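Local coordinates for adenosine 5'-monophosphoramidase HNT1 (Candida albicans, PDB 6IQ1), which probably hydrolyses adenosine 5'-monophosphoramidates to AMP and an amine, as a homodimeric histidine triad nucleotide-binding protein of the HINT family, at residues K73-D78 with L109-D114. Numbering follows the deposited sequence.
Sequences KVLKLD and LIPKKD
In this HIT domain, Leu-75 and Leu-77, just after helix 58-74, pack on Leu-109 and Pro-111 of strand 107-112 in the antiparallel sheet. The start of this strand carries part of the histidine triad motif. Leu-75 lies in the turn and Leu-77 at the start of a short 3-10 segment. The contact is wholly apolar. Leu-75 CD2 lies 3.9 Å from Leu-109 CD2, and the two side chains meet tip to tip. The same Leu-75 methyl is 3.9 Å from Pro-111 CG, and the Leu-75 side chain crosses Pro-111 at about a right angle. Leu-109 gets there with CG anti to its backbone N (chi1 170°). Leu-77 adds a looser layer: its CD1 is 4.3 Å from Leu-109 CD1 and 4.3 Å from Pro-111 CG. Lys-76, between the two leucines in sequence, is the first residue to leave helical phi/psi after the helix, with positive phi (68°). Its backbone N is hydrogen-bonded to Lys-73 O (3.1 Å). Leu-75 and Leu-77 both point toward the strand. Ile-110, between Leu-109 and Pro-111, turns to the other face of the sheet and packs on Trp-123 of the second subunit. Leu-140 of that subunit packs on Leu-75. Within the chain, Leu-71 and Thr-72 of helix 58-74 and Tyr-88 of strand 87-94 also pack on Leu-109, while strand 107-112 runs between strands 42-46 and 87-94.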
ATOM      1  N   LYS D  73     -14.877   4.069  -3.975  1.00 32.16           N
ATOM      2  CA  LYS D  73     -16.209   4.427  -4.460  1.00 34.12           C
ATOM      3  C   LYS D  73     -17.082   4.983  -3.339  1.00 38.36           C
ATOM      4  O   LYS D  73     -17.800   5.969  -3.543  1.00 40.54           O
ATOM      5  CB  LYS D  73     -16.892   3.227  -5.111  1.00 35.21           C
ATOM      6  CG  LYS D  73     -16.292   2.804  -6.447  1.00 34.83           C
ATOM      7  CD  LYS D  73     -16.992   1.561  -6.967  1.00 40.72           C
ATOM      8  CE  LYS D  73     -16.080   0.754  -7.875  1.00 45.69           C
ATOM      9  NZ  LYS D  73     -16.851  -0.178  -8.729  1.00 54.68           N
ATOM     10  N   VAL D  74     -17.036   4.364  -2.150  1.00 35.83           N
ATOM     11  CA  VAL D  74     -17.773   4.883  -1.002  1.00 33.87           C
ATOM     12  C   VAL D  74     -17.342   6.306  -0.684  1.00 37.98           C
ATOM     13  O   VAL D  74     -18.175   7.165  -0.379  1.00 39.45           O
ATOM     14  CB  VAL D  74     -17.587   3.973   0.222  1.00 36.85           C
ATOM     15  CG1 VAL D  74     -18.447   4.488   1.357  1.00 33.65           C
ATOM     16  CG2 VAL D  74     -17.925   2.513  -0.114  1.00 33.02           C
ATOM     17  N   LEU D  75     -16.038   6.582  -0.754  1.00 37.03           N
ATOM     18  CA  LEU D  75     -15.514   7.904  -0.432  1.00 32.06           C
ATOM     19  C   LEU D  75     -15.588   8.885  -1.600  1.00 33.55           C
ATOM     20  O   LEU D  75     -15.169  10.031  -1.440  1.00 34.37           O
ATOM     21  CB  LEU D  75     -14.063   7.791   0.034  1.00 31.75           C
ATOM     22  CG  LEU D  75     -13.706   7.416   1.468  1.00 29.77           C
ATOM     23  CD1 LEU D  75     -14.336   6.096   1.902  1.00 32.29           C
ATOM     24  CD2 LEU D  75     -12.215   7.344   1.578  1.00 25.51           C
ATOM     25  N   LYS D  76     -16.067   8.455  -2.768  1.00 38.99           N
ATOM     26  CA  LYS D  76     -16.223   9.258  -3.983  1.00 38.75           C
ATOM     27  C   LYS D  76     -14.895   9.671  -4.609  1.00 38.70           C
ATOM     28  O   LYS D  76     -14.894  10.440  -5.588  1.00 38.14           O
ATOM     29  CB  LYS D  76     -17.081  10.509  -3.739  1.00 45.65           C
ATOM     30  CG  LYS D  76     -18.603  10.261  -3.704  1.00 43.71           C
ATOM     31  CD  LYS D  76     -19.359  11.576  -3.487  1.00 45.87           C
ATOM     32  CE  LYS D  76     -20.666  11.622  -4.269  1.00 48.31           C
ATOM     33  NZ  LYS D  76     -21.809  11.073  -3.480  1.00 54.50           N
ATOM     34  N   LEU D  77     -13.766   9.181  -4.075  1.00 35.44           N
ATOM     35  CA  LEU D  77     -12.463   9.387  -4.701  1.00 30.19           C
ATOM     36  C   LEU D  77     -12.408   8.863  -6.133  1.00 34.79           C
ATOM     37  O   LEU D  77     -11.543   9.295  -6.906  1.00 36.00           O
ATOM     38  CB  LEU D  77     -11.373   8.689  -3.888  1.00 33.03           C
ATOM     39  CG  LEU D  77     -11.097   9.158  -2.453  1.00 35.53           C
ATOM     40  CD1 LEU D  77     -10.184   8.191  -1.699  1.00 32.16           C
ATOM     41  CD2 LEU D  77     -10.488  10.543  -2.481  1.00 37.70           C
ATOM     42  N   ASP D  78     -13.294   7.938  -6.513  1.00 32.42           N
ATOM     43  CA  ASP D  78     -13.189   7.377  -7.854  1.00 36.52           C
ATOM     44  C   ASP D  78     -13.682   8.337  -8.922  1.00 38.06           C
ATOM     45  O   ASP D  78     -13.571   8.019 -10.109  1.00 34.65           O
ATOM     46  CB  ASP D  78     -13.946   6.045  -7.955  1.00 31.16           C
ATOM     47  CG  ASP D  78     -15.451   6.206  -7.895  1.00 33.42           C
ATOM     48  OD1 ASP D  78     -15.949   7.068  -7.149  1.00 38.61           O
ATOM     49  OD2 ASP D  78     -16.148   5.451  -8.599  1.00 36.80           O
ATOM     50  N   LEU D 109      -6.122   3.790   3.794  1.00 29.20           N
ATOM     51  CA  LEU D 109      -6.639   4.520   2.638  1.00 28.27           C
ATOM     52  C   LEU D 109      -6.781   5.972   3.077  1.00 32.43           C
ATOM     53  O   LEU D 109      -7.667   6.296   3.877  1.00 36.12           O
ATOM     54  CB  LEU D 109      -7.975   3.955   2.157  1.00 26.85           C
ATOM     55  CG  LEU D 109      -8.655   4.854   1.117  1.00 30.70           C
ATOM     56  CD1 LEU D 109      -7.757   5.065  -0.102  1.00 30.06           C
ATOM     57  CD2 LEU D 109      -9.992   4.313   0.680  1.00 27.04           C
ATOM     58  N   ILE D 110      -5.892   6.839   2.593  1.00 31.09           N
ATOM     59  CA  ILE D 110      -5.810   8.195   3.126  1.00 30.21           C
ATOM     60  C   ILE D 110      -6.098   9.218   2.040  1.00 32.16           C
ATOM     61  O   ILE D 110      -5.272   9.398   1.134  1.00 30.59           O
ATOM     62  CB  ILE D 110      -4.436   8.486   3.735  1.00 29.09           C
ATOM     63  CG1 ILE D 110      -3.952   7.328   4.599  1.00 30.05           C
ATOM     64  CG2 ILE D 110      -4.499   9.778   4.521  1.00 31.36           C
ATOM     65  CD1 ILE D 110      -2.469   7.452   4.960  1.00 30.08           C
ATOM     66  N   PRO D 111      -7.236   9.904   2.095  1.00 31.23           N
ATOM     67  CA  PRO D 111      -7.502  10.975   1.125  1.00 34.68           C
ATOM     68  C   PRO D 111      -6.480  12.101   1.225  1.00 33.44           C
ATOM     69  O   PRO D 111      -5.987  12.421   2.308  1.00 32.91           O
ATOM     70  CB  PRO D 111      -8.910  11.439   1.507  1.00 34.74           C
ATOM     71  CG  PRO D 111      -9.553  10.155   2.064  1.00 31.23           C
ATOM     72  CD  PRO D 111      -8.442   9.533   2.857  1.00 28.62           C
ATOM     73  N   LYS D 112      -6.130  12.688   0.079  1.00 31.75           N
ATOM     74  CA  LYS D 112      -5.132  13.765   0.044  1.00 37.79           C
ATOM     75  C   LYS D 112      -5.781  15.011  -0.549  1.00 37.94           C
ATOM     76  O   LYS D 112      -5.744  15.217  -1.761  1.00 34.44           O
ATOM     77  CB  LYS D 112      -3.878  13.354  -0.756  1.00 33.67           C
ATOM     78  CG  LYS D 112      -2.755  14.388  -0.736  1.00 33.42           C
ATOM     79  CD  LYS D 112      -2.026  14.362   0.588  1.00 32.36           C
ATOM     80  CE  LYS D 112      -0.912  15.389   0.648  1.00 31.00           C
ATOM     81  NZ  LYS D 112      -0.305  15.464   2.009  1.00 28.70           N
ATOM     82  N   LYS D 113      -6.359  15.851   0.312  1.00 41.36           N
ATOM     83  CA  LYS D 113      -7.112  17.018  -0.139  1.00 44.15           C
ATOM     84  C   LYS D 113      -6.273  18.289  -0.208  1.00 41.48           C
ATOM     85  O   LYS D 113      -6.628  19.220  -0.944  1.00 38.28           O
ATOM     86  CB  LYS D 113      -8.320  17.245   0.779  1.00 44.85           C
ATOM     87  CG  LYS D 113      -9.425  16.202   0.620  1.00 49.88           C
ATOM     88  CD  LYS D 113     -10.559  16.430   1.617  1.00 60.23           C
ATOM     89  CE  LYS D 113     -11.899  16.617   0.910  1.00 62.40           C
ATOM     90  NZ  LYS D 113     -13.035  16.399   1.852  1.00 62.89           N
ATOM     91  N   ASP D 114      -5.175  18.343   0.530  1.00 39.57           N
ATOM     92  CA  ASP D 114      -4.293  19.501   0.563  1.00 45.54           C
ATOM     93  C   ASP D 114      -2.948  19.028   1.092  1.00 44.29           C
ATOM     94  O   ASP D 114      -2.728  17.829   1.280  1.00 47.14           O
ATOM     95  CB  ASP D 114      -4.888  20.618   1.425  1.00 46.93           C
ATOM     96  CG  ASP D 114      -5.228  20.147   2.822  1.00 48.82           C
ATOM     97  OD1 ASP D 114      -4.286  19.921   3.620  1.00 49.71           O
ATOM     98  OD2 ASP D 114      -6.438  19.969   3.109  1.00 52.22           O
TER